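Local coordinates for arginine 3rd transport system periplasmic binding protein (Legionella pneumophila subsp. pneumophila str. Philadelphia 1, PDB 3KZG), which probably binds arginine, or a related amino acid, in the periplasm and delivers it to an ABC-type membrane transporter, at residues S70-D75 with T119-Q124; P86-N91 with D158-K163; R123-E128 with N132-Y137. All blocks are in the same frame, centred on the assembly; numbering follows the deposited sequence.

Overall arrangement
The three contacts run from the junction of the two lobes of a periplasmic binding protein out into one of them. Interaction 1 spans the gap between the lobes, interaction 2 lies where the chain crosses between them, and interaction 3 belongs wholly to the lobe built on the mixed sheet with strands 91-97, 112-116 and 133-137. The centres of interactions 1 and 2, and of 1 and 3, are about 12 Å apart; those of 2 and 3, about 19 Å. Interactions 1 and 3 share helix 121-127, whereas 1 and 2 alternate along the chain and touch through Y121 and D158, consistent with the hinged cleft of this family. Interaction 3 is nested within the loop that interaction 2 closes.

Interaction 1. Residues S70-D75 with T119-Q124; sequences SMIITD and TPYARQ
I72 and T74 meet P120 and Y121 across two backbones that stay well apart: the CA atoms of I72 and T119 are 7.9 Å from each other, so side chains alone close the gap. The 70-75 segment follows an irregular path, extended from M71 to T74, while 119-124 turns into the start of a helix. P120 occupies the N-cap position, with a backbone hydrogen bond from Q124 N to P120 O of 3.1 Å, and a weak bond from Y121 N to T119 OG1 spans 3.3 Å.

The I72 and T74 CB atoms both point toward the opposite segment. In I72, CG1 stands anti to the carbonyl carbon (chi1 -56°) and the chain then runs straight on, which carries CD1 out to the phenol end of Y121. This methyl lies 3.4 Å from Y121 OH and 3.9 Å from Y121 CZ, approaching the ring obliquely, and the two side chains cross at about a right angle. The same CD1 rests 4.2 Å from P120 CG. T74 adds its methyl on the proline ring, CG2 being 4.3 Å from P120 CG, whereas its OG1 is hydrogen-bonded to R77 N, three residues on. Y121 OH is hydrogen-bonded to D158, which probably helps hold the phenol end in place beside the isoleucine methyl.

Helix 121-127 also reaches strand 133-137 through A122. On the other lobe, M71 and I73 pack on F83 of strand 82-83, placing this small apolar bridge at the cleft characteristic of two-lobed solute-binding proteins.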
loop_
_atom_site.group_PDB
_atom_site.type_symbol
_atom_site.label_atom_id
_atom_site.label_comp_id
_atom_site.label_asym_id
_atom_site.label_seq_id
_atom_site.Cartn_x
_atom_site.Cartn_y
_atom_site.Cartn_z
ATOM N N SER A 70 -19.566 21.175 5.203
ATOM C CA SER A 70 -18.488 21.278 6.180
ATOM C C SER A 70 -19.094 21.516 7.561
ATOM O O SER A 70 -18.690 22.419 8.284
ATOM C CB SER A 70 -17.515 22.413 5.801
ATOM O OG SER A 70 -18.132 23.689 5.816
HETATM N N MSE A 71 -20.072 20.689 7.922
HETATM C CA MSE A 71 -20.745 20.815 9.209
HETATM C C MSE A 71 -19.985 20.162 10.350
HETATM O O MSE A 71 -19.881 18.939 10.417
HETATM C CB MSE A 71 -22.135 20.198 9.136
HETATM C CG MSE A 71 -23.004 20.597 10.315
HETATM SE SE MSE A 71 -23.243 22.525 10.323
HETATM C CE MSE A 71 -24.323 22.635 8.717
ATOM N N ILE A 72 -19.483 20.979 11.265
ATOM C CA ILE A 72 -18.720 20.471 12.394
ATOM C C ILE A 72 -19.573 19.909 13.524
ATOM O O ILE A 72 -20.465 20.583 14.048
ATOM C CB ILE A 72 -17.808 21.561 12.983
ATOM C CG1 ILE A 72 -16.896 22.123 11.888
ATOM C CG2 ILE A 72 -16.971 20.973 14.127
ATOM C CD1 ILE A 72 -16.062 23.296 12.329
ATOM N N ILE A 73 -19.279 18.669 13.903
ATOM C CA ILE A 73 -19.989 18.020 14.994
ATOM C C ILE A 73 -19.629 18.726 16.292
ATOM O O ILE A 73 -18.461 18.752 16.689
ATOM C CB ILE A 73 -19.572 16.540 15.156
ATOM C CG1 ILE A 73 -19.873 15.758 13.886
ATOM C CG2 ILE A 73 -20.309 15.919 16.345
ATOM C CD1 ILE A 73 -19.500 14.301 13.999
ATOM N N THR A 74 -20.633 19.299 16.949
ATOM C CA THR A 74 -20.421 19.984 18.222
ATOM C C THR A 74 -21.537 19.568 19.165
ATOM O O THR A 74 -22.613 19.172 18.720
ATOM C CB THR A 74 -20.478 21.524 18.083
ATOM O OG1 THR A 74 -21.814 21.923 17.754
ATOM C CG2 THR A 74 -19.527 22.005 16.996
ATOM N N ASP A 75 -21.288 19.666 20.463
ATOM C CA ASP A 75 -22.309 19.300 21.435
ATOM C C ASP A 75 -23.561 20.165 21.298
ATOM O O ASP A 75 -24.679 19.671 21.427
ATOM C CB ASP A 75 -21.748 19.401 22.855
ATOM C CG ASP A 75 -20.807 18.260 23.186
ATOM O OD1 ASP A 75 -21.189 17.093 22.948
ATOM O OD2 ASP A 75 -19.696 18.524 23.689
ATOM N N THR A 119 -21.519 29.058 12.355
ATOM C CA THR A 119 -20.422 28.164 12.721
ATOM C C THR A 119 -20.051 28.378 14.182
ATOM O O THR A 119 -20.494 29.336 14.812
ATOM C CB THR A 119 -19.141 28.427 11.884
ATOM O OG1 THR A 119 -18.621 29.727 12.197
ATOM C CG2 THR A 119 -19.433 28.333 10.403
ATOM N N PRO A 120 -19.232 27.478 14.743
ATOM C CA PRO A 120 -18.820 27.610 16.141
ATOM C C PRO A 120 -17.575 28.489 16.255
ATOM O O PRO A 120 -16.962 28.577 17.319
ATOM C CB PRO A 120 -18.549 26.170 16.546
ATOM C CG PRO A 120 -17.934 25.611 15.300
ATOM C CD PRO A 120 -18.829 26.167 14.199
ATOM N N TYR A 121 -17.221 29.155 15.158
ATOM C CA TYR A 121 -16.027 29.993 15.136
ATOM C C TYR A 121 -16.065 31.250 16.008
ATOM O O TYR A 121 -15.038 31.656 16.563
ATOM C CB TYR A 121 -15.665 30.336 13.689
ATOM C CG TYR A 121 -15.316 29.102 12.872
ATOM C CD1 TYR A 121 -14.617 28.036 13.453
ATOM C CD2 TYR A 121 -15.659 29.003 11.524
ATOM C CE1 TYR A 121 -14.269 26.910 12.714
ATOM C CE2 TYR A 121 -15.313 27.876 10.773
ATOM C CZ TYR A 121 -14.617 26.835 11.379
ATOM O OH TYR A 121 -14.273 25.719 10.659
ATOM N N ALA A 122 -17.234 31.864 16.141
ATOM C CA ALA A 122 -17.347 33.043 16.986
ATOM C C ALA A 122 -16.982 32.608 18.401
ATOM O O ALA A 122 -16.234 33.286 19.112
ATOM C CB ALA A 122 -18.775 33.578 16.962
ATOM N N ARG A 123 -17.523 31.464 18.803
ATOM C CA ARG A 123 -17.266 30.926 20.130
ATOM C C ARG A 123 -15.787 30.598 20.318
ATOM O O ARG A 123 -15.228 30.821 21.391
ATOM C CB ARG A 123 -18.118 29.674 20.355
ATOM C CG ARG A 123 -17.984 29.073 21.743
ATOM C CD ARG A 123 -18.949 27.911 21.930
ATOM N NE ARG A 123 -20.343 28.337 21.838
ATOM C CZ ARG A 123 -20.935 29.168 22.694
ATOM N NH1 ARG A 123 -20.257 29.673 23.719
ATOM N NH2 ARG A 123 -22.210 29.494 22.528
ATOM N N GLN A 124 -15.148 30.084 19.271
ATOM C CA GLN A 124 -13.731 29.740 19.351
ATOM C C GLN A 124 -12.887 30.991 19.566
ATOM O O GLN A 124 -11.973 31.007 20.389
ATOM C CB GLN A 124 -13.271 29.045 18.073
ATOM C CG GLN A 124 -11.886 28.437 18.197
ATOM C CD GLN A 124 -11.273 28.089 16.861
ATOM O OE1 GLN A 124 -11.915 27.481 16.007
ATOM N NE2 GLN A 124 -10.014 28.471 16.674
#

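Interaction 2. Residues P86-N91 with D158-K163; sequences PYMESN and DYEAAK
N91 and Y159 meet backbone to backbone, their CA atoms 5.5 Å apart, and together supply most of the buried surface. The N-H of Y159 donates to N91 O, with an N...O distance of 2.9 Å and an N-H...O angle of 156°, from a position tilted 30° out of the carbonyl plane. This bond lies where strand 91-97 begins and its antiparallel neighbour, strand 154-158, gives way to helix 159-166. Beside this bond, the CB atoms of N91 and Y159 are 4.0 Å apart, and Y159 CB also sits 3.3 Å from N91 O. With CG anti to its own N (chi1 172°), the tyrosine swings its ring away from the 86-91 segment, and K163 CG, one helical turn on, lies 3.7 Å above one face of that ring, toward its rim.

M88 reaches the helix with a fully extended side chain that ends beside E160; the modelled closeness of the two is doubtful in detail. Both residues also pack on F229, at the C-terminal end of the modelled chain.

D158, at the N-cap position, makes no capping bond with its carboxylate, which is engaged by Y121 and N13. A first-turn amide has no acceptor within its own helix, and here a strand carbonyl fills that role: the N-H of Y159 and the carbonyl of the buried N91 satisfy each other, tying the helix start to the segment that crosses between the lobes.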
loop_
_atom_site.group_PDB
_atom_site.type_symbol
_atom_site.label_atom_id
_atom_site.label_comp_id
_atom_site.label_asym_id
_atom_site.label_seq_id
_atom_site.Cartn_x
_atom_site.Cartn_y
_atom_site.Cartn_z
ATOM N N PRO A 86 -17.894 11.200 11.193
ATOM C CA PRO A 86 -17.248 12.326 10.513
ATOM C C PRO A 86 -16.498 11.770 9.306
ATOM O O PRO A 86 -15.993 10.645 9.359
ATOM C CB PRO A 86 -16.316 12.886 11.584
ATOM C CG PRO A 86 -15.947 11.656 12.379
ATOM C CD PRO A 86 -17.256 10.913 12.491
ATOM N N TYR A 87 -16.449 12.528 8.214
ATOM C CA TYR A 87 -15.750 12.072 7.013
ATOM C C TYR A 87 -14.456 12.834 6.825
ATOM O O TYR A 87 -13.748 12.634 5.841
ATOM C CB TYR A 87 -16.623 12.259 5.764
ATOM C CG TYR A 87 -17.152 13.670 5.544
ATOM C CD1 TYR A 87 -16.346 14.680 5.011
ATOM C CD2 TYR A 87 -18.478 13.982 5.847
ATOM C CE1 TYR A 87 -16.862 15.972 4.780
ATOM C CE2 TYR A 87 -18.993 15.259 5.623
ATOM C CZ TYR A 87 -18.194 16.244 5.093
ATOM O OH TYR A 87 -18.731 17.503 4.878
HETATM N N MSE A 88 -14.146 13.706 7.774
HETATM C CA MSE A 88 -12.944 14.519 7.677
HETATM C C MSE A 88 -12.701 15.256 8.992
HETATM O O MSE A 88 -13.649 15.655 9.678
HETATM C CB MSE A 88 -13.119 15.523 6.529
HETATM C CG MSE A 88 -11.953 16.459 6.280
HETATM SE SE MSE A 88 -12.219 17.500 4.656
HETATM C CE MSE A 88 -10.614 18.594 4.741
ATOM N N GLU A 89 -11.434 15.414 9.357
ATOM C CA GLU A 89 -11.100 16.128 10.584
ATOM C C GLU A 89 -11.443 17.604 10.387
ATOM O O GLU A 89 -11.237 18.147 9.308
ATOM C CB GLU A 89 -9.609 15.987 10.900
ATOM C CG GLU A 89 -9.192 16.640 12.204
ATOM C CD GLU A 89 -7.721 16.420 12.532
ATOM O OE1 GLU A 89 -6.854 17.029 11.870
ATOM O OE2 GLU A 89 -7.440 15.628 13.453
ATOM N N SER A 90 -11.970 18.252 11.422
ATOM C CA SER A 90 -12.332 19.662 11.314
ATOM C C SER A 90 -11.338 20.567 12.032
ATOM O O SER A 90 -11.104 20.428 13.233
ATOM C CB SER A 90 -13.749 19.901 11.865
ATOM O OG SER A 90 -13.865 19.503 13.222
ATOM N N ASN A 91 -10.742 21.486 11.279
ATOM C CA ASN A 91 -9.785 22.435 11.841
ATOM C C ASN A 91 -10.113 23.834 11.341
ATOM O O ASN A 91 -10.549 24.000 10.209
ATOM C CB ASN A 91 -8.350 22.101 11.416
ATOM C CG ASN A 91 -7.925 20.710 11.820
ATOM O OD1 ASN A 91 -8.024 19.767 11.040
ATOM N ND2 ASN A 91 -7.453 20.574 13.049
ATOM N N ASP A 158 -12.801 27.687 7.908
ATOM C CA ASP A 158 -12.342 26.310 7.762
ATOM C C ASP A 158 -10.906 26.316 7.220
ATOM O O ASP A 158 -10.561 27.130 6.355
ATOM C CB ASP A 158 -13.242 25.534 6.790
ATOM C CG ASP A 158 -14.713 25.546 7.198
ATOM O OD1 ASP A 158 -15.034 25.140 8.334
ATOM O OD2 ASP A 158 -15.556 25.952 6.370
ATOM N N TYR A 159 -10.080 25.409 7.728
ATOM C CA TYR A 159 -8.691 25.297 7.298
ATOM C C TYR A 159 -8.539 25.082 5.786
ATOM O O TYR A 159 -7.766 25.793 5.137
ATOM C CB TYR A 159 -7.999 24.158 8.054
ATOM C CG TYR A 159 -6.608 23.850 7.543
ATOM C CD1 TYR A 159 -5.575 24.778 7.676
ATOM C CD2 TYR A 159 -6.336 22.647 6.892
ATOM C CE1 TYR A 159 -4.304 24.525 7.168
ATOM C CE2 TYR A 159 -5.066 22.379 6.377
ATOM C CZ TYR A 159 -4.056 23.323 6.519
ATOM O OH TYR A 159 -2.806 23.080 6.004
ATOM N N GLU A 160 -9.264 24.113 5.223
ATOM C CA GLU A 160 -9.162 23.850 3.787
ATOM C C GLU A 160 -9.720 25.008 2.957
ATOM O O GLU A 160 -9.336 25.184 1.798
ATOM C CB GLU A 160 -9.891 22.560 3.390
ATOM C CG GLU A 160 -9.265 21.261 3.890
ATOM C CD GLU A 160 -7.802 21.105 3.515
ATOM O OE1 GLU A 160 -7.366 21.693 2.505
ATOM O OE2 GLU A 160 -7.085 20.378 4.233
ATOM N N ALA A 161 -10.637 25.777 3.538
ATOM C CA ALA A 161 -11.211 26.928 2.841
ATOM C C ALA A 161 -10.163 28.036 2.817
ATOM O O ALA A 161 -10.021 28.748 1.825
ATOM C CB ALA A 161 -12.474 27.421 3.559
ATOM N N ALA A 162 -9.438 28.179 3.922
ATOM C CA ALA A 162 -8.393 29.195 4.036
ATOM C C ALA A 162 -7.269 28.911 3.048
ATOM O O ALA A 162 -6.784 29.817 2.370
ATOM C CB ALA A 162 -7.841 29.231 5.460
ATOM N N LYS A 163 -6.860 27.650 2.969
ATOM C CA LYS A 163 -5.799 27.250 2.052
ATOM C C LYS A 163 -6.234 27.468 0.608
ATOM O O LYS A 163 -5.439 27.883 -0.234
ATOM C CB LYS A 163 -5.436 25.777 2.256
ATOM C CG LYS A 163 -4.593 25.506 3.484
ATOM C CD LYS A 163 -3.860 24.184 3.334
ATOM C CE LYS A 163 -2.927 24.211 2.130
ATOM N NZ LYS A 163 -2.228 22.908 1.948
#

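Interaction 3. Residues R123-E128 with N132-Y137; sequences RQVLSE and NQVIFY
The F136 ring carries V134 CG1 over one face, 4.0 Å above the ring plane and offset toward the rim, while the other methyl of V134, CG2, meets V125 and L126 across the contact. A122, one turn before L126, also lies against this exposed ring, at the margin of the helix-strand contact; the ring itself makes no close contact with 123-128.

Methyl groups carry much of the contact, with N132 CB beside them. With V134 CG2 anti to the carbonyl carbon and CG1 anti to the backbone N (chi1 -178°), the two methyls face different neighbours: CG2 is 3.9 Å from V125 CG1 and 3.7 Å from L126 CD2, while CG1 lies over the F136 ring and beside A122. The V134 side chain crosses both V125 and L126 obliquely. L126, an exposed residue at the margin, reaches across with its CD2 branch, which also lies 3.6 Å from N132 O, a van der Waals contact with a backbone oxygen.

Helix 121-127 is the connection of a beta-alpha-beta unit whose strands, 112-116 and 133-137, run parallel as neighbours in the mixed sheet, the latter an outermost strand within the chain. Just before that strand, N132 turns CB toward the helix, 3.9 Å from V125 CG1, and the two side chains cross at about a right angle. V125 packs further in, on L156 of strand 154-158. Near the helix end S127 OG donates to Q124 O at 2.7 Å from above the carbonyl plane, and E128 OE2 is hydrogen-bonded to Y94 OH.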
loop_
_atom_site.group_PDB
_atom_site.type_symbol
_atom_site.label_atom_id
_atom_site.label_comp_id
_atom_site.label_asym_id
_atom_site.label_seq_id
_atom_site.Cartn_x
_atom_site.Cartn_y
_atom_site.Cartn_z
ATOM N N ARG A 123 -17.523 31.464 18.803
ATOM C CA ARG A 123 -17.266 30.926 20.130
ATOM C C ARG A 123 -15.787 30.598 20.318
ATOM O O ARG A 123 -15.228 30.821 21.391
ATOM C CB ARG A 123 -18.118 29.674 20.355
ATOM C CG ARG A 123 -17.984 29.073 21.743
ATOM C CD ARG A 123 -18.949 27.911 21.930
ATOM N NE ARG A 123 -20.343 28.337 21.838
ATOM C CZ ARG A 123 -20.935 29.168 22.694
ATOM N NH1 ARG A 123 -20.257 29.673 23.719
ATOM N NH2 ARG A 123 -22.210 29.494 22.528
ATOM N N GLN A 124 -15.148 30.084 19.271
ATOM C CA GLN A 124 -13.731 29.740 19.351
ATOM C C GLN A 124 -12.887 30.991 19.566
ATOM O O GLN A 124 -11.973 31.007 20.389
ATOM C CB GLN A 124 -13.271 29.045 18.073
ATOM C CG GLN A 124 -11.886 28.437 18.197
ATOM C CD GLN A 124 -11.273 28.089 16.861
ATOM O OE1 GLN A 124 -11.915 27.481 16.007
ATOM N NE2 GLN A 124 -10.014 28.471 16.674
ATOM N N VAL A 125 -13.207 32.041 18.817
ATOM C CA VAL A 125 -12.489 33.302 18.910
ATOM C C VAL A 125 -12.588 33.919 20.302
ATOM O O VAL A 125 -11.576 34.279 20.908
ATOM C CB VAL A 125 -13.031 34.325 17.870
ATOM C CG1 VAL A 125 -12.358 35.674 18.050
ATOM C CG2 VAL A 125 -12.790 33.808 16.458
ATOM N N LEU A 126 -13.805 34.044 20.819
ATOM C CA LEU A 126 -13.975 34.654 22.128
ATOM C C LEU A 126 -13.384 33.819 23.261
ATOM O O LEU A 126 -12.862 34.372 24.225
ATOM C CB LEU A 126 -15.454 34.945 22.391
ATOM C CG LEU A 126 -16.121 35.958 21.446
ATOM C CD1 LEU A 126 -17.545 36.176 21.901
ATOM C CD2 LEU A 126 -15.376 37.282 21.428
ATOM N N SER A 127 -13.449 32.498 23.131
ATOM C CA SER A 127 -12.918 31.595 24.152
ATOM C C SER A 127 -11.409 31.739 24.328
ATOM O O SER A 127 -10.841 31.268 25.313
ATOM C CB SER A 127 -13.252 30.141 23.798
ATOM O OG SER A 127 -12.544 29.717 22.643
ATOM N N GLU A 128 -10.756 32.383 23.370
ATOM C CA GLU A 128 -9.319 32.584 23.449
ATOM C C GLU A 128 -8.993 33.717 24.425
ATOM O O GLU A 128 -7.865 33.836 24.901
ATOM C CB GLU A 128 -8.760 32.872 22.053
ATOM C CG GLU A 128 -8.914 31.685 21.097
ATOM C CD GLU A 128 -8.631 32.041 19.651
ATOM O OE1 GLU A 128 -8.765 31.150 18.779
ATOM O OE2 GLU A 128 -8.278 33.208 19.384
ATOM N N ASN A 132 -10.840 40.233 21.668
ATOM C CA ASN A 132 -11.235 40.288 20.272
ATOM C C ASN A 132 -12.711 40.592 20.143
ATOM O O ASN A 132 -13.502 40.306 21.045
ATOM C CB ASN A 132 -10.969 38.958 19.571
ATOM C CG ASN A 132 -9.497 38.657 19.419
ATOM O OD1 ASN A 132 -8.759 39.403 18.778
ATOM N ND2 ASN A 132 -9.066 37.554 20.003
ATOM N N GLN A 133 -13.069 41.171 19.003
ATOM C CA GLN A 133 -14.447 41.496 18.701
ATOM C C GLN A 133 -14.799 40.673 17.472
ATOM O O GLN A 133 -14.024 40.603 16.519
ATOM C CB GLN A 133 -14.583 42.986 18.405
ATOM C CG GLN A 133 -16.010 43.431 18.156
ATOM C CD GLN A 133 -16.116 44.932 17.972
ATOM O OE1 GLN A 133 -15.721 45.707 18.847
ATOM N NE2 GLN A 133 -16.650 45.348 16.834
ATOM N N VAL A 134 -15.962 40.033 17.504
ATOM C CA VAL A 134 -16.401 39.202 16.398
ATOM C C VAL A 134 -17.446 39.886 15.522
ATOM O O VAL A 134 -18.398 40.491 16.016
ATOM C CB VAL A 134 -16.999 37.868 16.912
ATOM C CG1 VAL A 134 -17.399 36.991 15.733
ATOM C CG2 VAL A 134 -15.996 37.149 17.797
ATOM N N ILE A 135 -17.253 39.790 14.213
ATOM C CA ILE A 135 -18.190 40.361 13.256
ATOM C C ILE A 135 -18.771 39.163 12.516
ATOM O O ILE A 135 -18.041 38.420 11.854
ATOM C CB ILE A 135 -17.479 41.304 12.252
ATOM C CG1 ILE A 135 -16.949 42.536 12.985
ATOM C CG2 ILE A 135 -18.430 41.708 11.141
ATOM C CD1 ILE A 135 -18.031 43.408 13.593
ATOM N N PHE A 136 -20.076 38.961 12.663
ATOM C CA PHE A 136 -20.769 37.848 12.021
ATOM C C PHE A 136 -21.150 38.181 10.589
ATOM O O PHE A 136 -21.761 39.215 10.324
ATOM C CB PHE A 136 -22.038 37.489 12.807
ATOM C CG PHE A 136 -21.772 36.971 14.189
ATOM C CD1 PHE A 136 -21.707 35.601 14.430
ATOM C CD2 PHE A 136 -21.562 37.849 15.246
ATOM C CE1 PHE A 136 -21.437 35.110 15.705
ATOM C CE2 PHE A 136 -21.289 37.366 16.531
ATOM C CZ PHE A 136 -21.227 35.992 16.756
ATOM N N TYR A 137 -20.792 37.294 9.671
ATOM C CA TYR A 137 -21.102 37.465 8.260
ATOM C C TYR A 137 -21.961 36.285 7.828
ATOM O O TYR A 137 -21.650 35.139 8.153
ATOM C CB TYR A 137 -19.815 37.496 7.434
ATOM C CG TYR A 137 -18.999 38.761 7.596
ATOM C CD1 TYR A 137 -19.399 39.957 6.994
ATOM C CD2 TYR A 137 -17.820 38.763 8.343
ATOM C CE1 TYR A 137 -18.646 41.120 7.128
ATOM C CE2 TYR A 137 -17.059 39.920 8.483
ATOM C CZ TYR A 137 -17.476 41.094 7.874
ATOM O OH TYR A 137 -16.719 42.234 8.018
#